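Local atomic coordinates of ICChI, a glycosylated chitinase (Ipomoea carnea, PDB entry 6IDN), a protein that hydrolyses chitin, probably by cleaving its beta-1,4-glycosidic bonds as a family 18 glycosyl hydrolase, and also has lysozyme activity. Residues V152-A157 with L175-W180; G11-L16 with T47-P52. One frame throughout, in Å; residues are numbered along the deposited sequence.

Contact 1 (V152-A157 with L175-W180); sequences VYLAAA and LFDYVW
Leu-154 meets the 175-180 segment with both its backbone and its side chain. Its N-H points at the carboxylate of Asp-177, and the bond from Leu-154 N to Asp-177 OD2 (2.9 Å) is close to straight at 165° and uses the anti lone pair of that oxygen. Leu-154 O takes two donors: Tyr-178 N at 3.1 Å, in the carbonyl plane, and Asp-177 N, which is bent and weak. The side chain also points toward the 175-180 segment, with Leu-154 CB over one face of the Phe-176 ring, 4.2 Å from its centroid in a CH-pi contact, while CD1 reaches the carbonyl of Leu-175. Because CG of Phe-176 lies anti to its carbonyl carbon, the end of the ring comes nearer the 152-157 strand, with CE2 at the edge near Ala-155 O and CD2 near the methyl of Ala-156.

The pairing is that of adjacent parallel strands in a TIM barrel, here the two strands of a beta-alpha-beta unit crossing at 19°. Leu-154 and Phe-176 face the surrounding layer, where helix 134-148 covers them; Ala-155 and Tyr-178 face the barrel interior.

Ala-156 carries the register forward. Its N donates to Tyr-178 O at 3.0 Å, and its O accepts from Trp-180 N at 2.9 Å, nearly in line with the carbonyl bond. That same oxygen lies over one face of the Trp-180 indole, whose chi1 of 25°, far from a staggered value, folds the ring back across the strand. Packing is tight there: CZ2 of Trp-180 comes within 3.3 Å of Ala-155 CB, and CD1 at the indole edge is equally near Ala-157 CB. Trp-180 NE1 makes a weak hydrogen bond to Asp-123, on the strand that in family 18 enzymes carries the acidic DxDxE motif.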
loop_
_atom_site.group_PDB
_atom_site.type_symbol
_atom_site.label_atom_id
_atom_site.label_comp_id
_atom_site.label_asym_id
_atom_site.label_seq_id
_atom_site.Cartn_x
_atom_site.Cartn_y
_atom_site.Cartn_z
ATOM N N VAL A 152 8.169 2.534 12.137
ATOM C CA VAL A 152 6.814 2.541 11.599
ATOM C C VAL A 152 6.924 3.171 10.219
ATOM O O VAL A 152 7.029 4.401 10.085
ATOM C CB VAL A 152 5.829 3.310 12.487
ATOM C CG1 VAL A 152 4.464 3.395 11.810
ATOM C CG2 VAL A 152 5.702 2.642 13.833
ATOM N N TYR A 153 6.878 2.347 9.180
ATOM C CA TYR A 153 6.926 2.871 7.819
ATOM C C TYR A 153 5.573 3.429 7.410
ATOM O O TYR A 153 4.524 2.898 7.778
ATOM C CB TYR A 153 7.350 1.785 6.837
ATOM C CG TYR A 153 8.746 1.322 7.110
ATOM C CD1 TYR A 153 9.845 2.030 6.647
ATOM C CD2 TYR A 153 8.960 0.204 7.882
ATOM C CE1 TYR A 153 11.128 1.610 6.928
ATOM C CE2 TYR A 153 10.226 -0.224 8.176
ATOM C CZ TYR A 153 11.307 0.478 7.693
ATOM O OH TYR A 153 12.573 0.037 7.995
ATOM N N LEU A 154 5.597 4.519 6.649
ATOM C CA LEU A 154 4.380 5.129 6.138
ATOM C C LEU A 154 4.415 5.049 4.623
ATOM O O LEU A 154 5.403 5.445 4.002
ATOM C CB LEU A 154 4.264 6.577 6.607
ATOM C CG LEU A 154 4.214 6.775 8.119
ATOM C CD1 LEU A 154 4.267 8.259 8.501
ATOM C CD2 LEU A 154 2.960 6.128 8.672
ATOM N N ALA A 155 3.348 4.521 4.031
ATOM C CA ALA A 155 3.256 4.386 2.588
ATOM C C ALA A 155 1.941 4.996 2.133
ATOM O O ALA A 155 0.954 4.982 2.870
ATOM C CB ALA A 155 3.356 2.905 2.152
ATOM N N ALA A 156 1.936 5.545 0.913
ATOM C CA ALA A 156 0.727 6.133 0.332
ATOM C C ALA A 156 0.510 5.609 -1.075
ATOM O O ALA A 156 1.471 5.391 -1.817
ATOM C CB ALA A 156 0.807 7.671 0.277
ATOM N N ALA A 157 -0.767 5.499 -1.470
ATOM C CA ALA A 157 -1.154 4.943 -2.768
ATOM C C ALA A 157 -2.070 5.903 -3.525
ATOM O O ALA A 157 -3.242 5.596 -3.782
ATOM C CB ALA A 157 -1.834 3.578 -2.587
ATOM N N LEU A 175 6.699 12.977 5.198
ATOM C CA LEU A 175 6.997 11.892 6.129
ATOM C C LEU A 175 6.800 10.508 5.523
ATOM O O LEU A 175 7.052 9.504 6.203
ATOM C CB LEU A 175 6.141 12.032 7.389
ATOM C CG LEU A 175 6.463 13.266 8.238
ATOM C CD1 LEU A 175 5.554 13.345 9.439
ATOM C CD2 LEU A 175 7.935 13.275 8.677
ATOM N N PHE A 176 6.366 10.400 4.272
ATOM C CA PHE A 176 6.104 9.058 3.754
ATOM C C PHE A 176 7.380 8.390 3.259
ATOM O O PHE A 176 8.164 8.979 2.505
ATOM C CB PHE A 176 5.024 9.102 2.669
ATOM C CG PHE A 176 3.654 9.115 3.249
ATOM C CD1 PHE A 176 3.149 10.278 3.791
ATOM C CD2 PHE A 176 2.930 7.949 3.390
ATOM C CE1 PHE A 176 1.899 10.301 4.399
ATOM C CE2 PHE A 176 1.678 7.955 3.992
ATOM C CZ PHE A 176 1.158 9.137 4.500
ATOM N N ASP A 177 7.596 7.160 3.726
ATOM C CA ASP A 177 8.736 6.352 3.308
ATOM C C ASP A 177 8.549 5.812 1.905
ATOM O O ASP A 177 9.518 5.682 1.160
ATOM C CB ASP A 177 8.923 5.203 4.292
ATOM C CG ASP A 177 9.140 5.706 5.687
ATOM O OD1 ASP A 177 10.286 6.124 5.972
ATOM O OD2 ASP A 177 8.181 5.752 6.494
ATOM N N TYR A 178 7.312 5.508 1.532
ATOM C CA TYR A 178 6.989 4.916 0.244
ATOM C C TYR A 178 5.787 5.634 -0.326
ATOM O O TYR A 178 4.838 5.917 0.402
ATOM C CB TYR A 178 6.643 3.406 0.370
ATOM C CG TYR A 178 7.737 2.553 0.976
ATOM C CD1 TYR A 178 7.792 2.367 2.350
ATOM C CD2 TYR A 178 8.700 1.960 0.187
ATOM C CE1 TYR A 178 8.774 1.634 2.915
ATOM C CE2 TYR A 178 9.702 1.192 0.763
ATOM C CZ TYR A 178 9.727 1.050 2.135
ATOM O OH TYR A 178 10.691 0.297 2.760
ATOM N N VAL A 179 5.808 5.902 -1.623
ATOM C CA VAL A 179 4.604 6.372 -2.326
ATOM C C VAL A 179 4.561 5.559 -3.616
ATOM O O VAL A 179 5.495 5.622 -4.418
ATOM C CB VAL A 179 4.608 7.881 -2.632
ATOM C CG1 VAL A 179 3.388 8.213 -3.498
ATOM C CG2 VAL A 179 4.569 8.679 -1.318
ATOM N N TRP A 180 3.515 4.742 -3.799
ATOM C CA TRP A 180 3.308 4.006 -5.047
ATOM C C TRP A 180 2.175 4.677 -5.788
ATOM O O TRP A 180 1.026 4.625 -5.351
ATOM C CB TRP A 180 3.015 2.522 -4.804
ATOM C CG TRP A 180 2.429 2.172 -3.469
ATOM C CD1 TRP A 180 1.141 2.357 -3.060
ATOM C CD2 TRP A 180 3.099 1.514 -2.401
ATOM N NE1 TRP A 180 0.970 1.876 -1.785
ATOM C CE2 TRP A 180 2.149 1.331 -1.370
ATOM C CE3 TRP A 180 4.404 1.033 -2.223
ATOM C CZ2 TRP A 180 2.468 0.744 -0.171
ATOM C CZ3 TRP A 180 4.721 0.418 -0.992
ATOM C CH2 TRP A 180 3.743 0.293 -0.000
#

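Contact 2 (G11-L16 with T47-P52); sequences GGEGSL and TKHCNP
The imidazole of His-49 has Gly-11 on one face, with CA almost directly above the ring centre, 3.8 Å from the centroid in a CH-pi contact; Glu-13 and Gly-14 O meet its edge. Two loops of the TIM barrel are joined here, one after strand 2-7 and one after strand 43-44, by a His-carboxylate hydrogen bond. It runs from His-49 NE2 to Glu-13 OE2, 2.7 Å long and straight at 168°, and engages the anti lone pair. Carboxylate and ring lie nearly coplanar, 11° apart, although the two side chains cross at about a right angle. Glu-13 gets there with CG between its backbone N and carbonyl carbon (chi1 74°) and the chain extended beyond. OE2 has a second donor, Gly-8 N, so the carboxylate is fixed from both loops. Replacing His-49 with an alanine would probably cost Glu-13 OE2 its imidazole partner and open a gap beside Gly-11 CA. The ring of Trp-7 also meets the imidazole, and Trp-7 donates from NE1 to Gly-14 O. That same carbonyl oxygen stands 3.3 Å from His-49 CE1, near the ring plane.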
loop_
_atom_site.group_PDB
_atom_site.type_symbol
_atom_site.label_atom_id
_atom_site.label_comp_id
_atom_site.label_asym_id
_atom_site.label_seq_id
_atom_site.Cartn_x
_atom_site.Cartn_y
_atom_site.Cartn_z
ATOM N N GLY A 11 -9.716 -14.623 -1.485
ATOM C CA GLY A 11 -9.352 -15.792 -0.696
ATOM C C GLY A 11 -8.635 -16.879 -1.472
ATOM O O GLY A 11 -7.968 -17.724 -0.866
ATOM N N GLY A 12 -8.747 -16.877 -2.797
ATOM C CA GLY A 12 -8.047 -17.831 -3.630
ATOM C C GLY A 12 -6.677 -17.412 -4.117
ATOM O O GLY A 12 -6.060 -18.145 -4.899
ATOM N N GLU A 13 -6.165 -16.260 -3.681
ATOM C CA GLU A 13 -4.869 -15.796 -4.163
ATOM C C GLU A 13 -3.697 -16.486 -3.483
ATOM O O GLU A 13 -2.546 -16.157 -3.786
ATOM C CB GLU A 13 -4.746 -14.282 -3.986
ATOM C CG GLU A 13 -4.537 -13.832 -2.546
ATOM C CD GLU A 13 -4.992 -12.412 -2.339
ATOM O OE1 GLU A 13 -4.827 -11.603 -3.277
ATOM O OE2 GLU A 13 -5.518 -12.095 -1.246
ATOM N N GLY A 14 -3.952 -17.449 -2.605
ATOM C CA GLY A 14 -2.891 -18.093 -1.864
ATOM C C GLY A 14 -2.725 -17.495 -0.475
ATOM O O GLY A 14 -3.173 -16.383 -0.182
ATOM N N SER A 15 -2.078 -18.265 0.399
ATOM C CA SER A 15 -1.826 -17.790 1.751
ATOM C C SER A 15 -0.761 -16.697 1.741
ATOM O O SER A 15 -0.045 -16.485 0.754
ATOM C CB SER A 15 -1.397 -18.948 2.658
ATOM O OG SER A 15 -0.105 -19.423 2.310
ATOM N N LEU A 16 -0.677 -15.970 2.851
ATOM C CA LEU A 16 0.377 -14.972 2.971
ATOM C C LEU A 16 1.748 -15.635 2.920
ATOM O O LEU A 16 2.675 -15.114 2.292
ATOM C CB LEU A 16 0.190 -14.183 4.266
ATOM C CG LEU A 16 1.203 -13.086 4.561
ATOM C CD1 LEU A 16 1.152 -11.946 3.542
ATOM C CD2 LEU A 16 0.971 -12.562 5.982
ATOM N N THR A 47 -11.409 -10.507 2.988
ATOM C CA THR A 47 -12.383 -11.277 2.219
ATOM C C THR A 47 -12.520 -12.690 2.773
ATOM O O THR A 47 -12.840 -12.854 3.957
ATOM C CB THR A 47 -12.038 -11.270 0.719
ATOM O OG1 THR A 47 -10.745 -11.842 0.487
ATOM C CG2 THR A 47 -12.047 -9.838 0.199
ATOM N N LYS A 48 -12.293 -13.715 1.955
ATOM C CA LYS A 48 -12.547 -15.078 2.409
ATOM C C LYS A 48 -11.311 -15.763 2.984
ATOM O O LYS A 48 -11.345 -16.973 3.215
ATOM C CB LYS A 48 -13.128 -15.930 1.274
ATOM C CG LYS A 48 -14.110 -15.212 0.347
ATOM C CD LYS A 48 -15.279 -14.542 1.072
ATOM C CE LYS A 48 -16.104 -13.712 0.075
ATOM N NZ LYS A 48 -17.416 -13.237 0.627
ATOM N N HIS A 49 -10.228 -15.027 3.223
ATOM C CA HIS A 49 -9.065 -15.621 3.877
ATOM C C HIS A 49 -9.404 -16.063 5.294
ATOM O O HIS A 49 -9.154 -17.210 5.679
ATOM C CB HIS A 49 -7.908 -14.625 3.904
ATOM C CG HIS A 49 -7.213 -14.468 2.588
ATOM N ND1 HIS A 49 -6.448 -15.467 2.032
ATOM C CD2 HIS A 49 -7.136 -13.415 1.737
ATOM C CE1 HIS A 49 -5.946 -15.047 0.885
ATOM N NE2 HIS A 49 -6.348 -13.805 0.684
ATOM N N CYS A 50 -9.974 -15.159 6.081
ATOM C CA CYS A 50 -10.342 -15.397 7.472
ATOM C C CYS A 50 -11.175 -14.211 7.932
ATOM O O CYS A 50 -11.126 -13.128 7.337
ATOM C CB CYS A 50 -9.112 -15.577 8.374
ATOM S SG CYS A 50 -7.970 -14.160 8.386
ATOM N N ASN A 51 -11.942 -14.430 9.000
ATOM C CA ASN A 51 -12.805 -13.404 9.566
ATOM C C ASN A 51 -12.100 -12.750 10.744
ATOM O O ASN A 51 -11.939 -13.397 11.790
ATOM C CB ASN A 51 -14.134 -14.013 10.015
ATOM C CG ASN A 51 -15.153 -12.964 10.447
ATOM O OD1 ASN A 51 -14.830 -11.788 10.621
ATOM N ND2 ASN A 51 -16.395 -13.392 10.620
ATOM N N PRO A 52 -11.675 -11.487 10.635
ATOM C CA PRO A 52 -11.026 -10.843 11.788
ATOM C C PRO A 52 -11.967 -10.608 12.951
ATOM O O PRO A 52 -11.559 -10.757 14.110
ATOM C CB PRO A 52 -10.511 -9.515 11.208
ATOM C CG PRO A 52 -10.531 -9.683 9.738
ATOM C CD PRO A 52 -11.662 -10.621 9.447
#

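From the N terminus, the chain leaves strand 2-7 and enters 11-16, where contact 2 opens. It then runs through helix 16-21, the long strand 27-36 and the short strand 43-44 before 47-52 closes a loop with 30 residues between the segments. Contact 1 opens much later and closes a shorter loop, with 17 residues including helix 168-171 between 152-157 and 175-180. The two follow in series, neither nested nor crossed, with centres 24 Å apart and no direct touch. Together they illustrate two kinds of closure in one barrel: contact 1 unites neighbouring strands of its wall, and contact 2 joins two surface loops between secondary-structure elements.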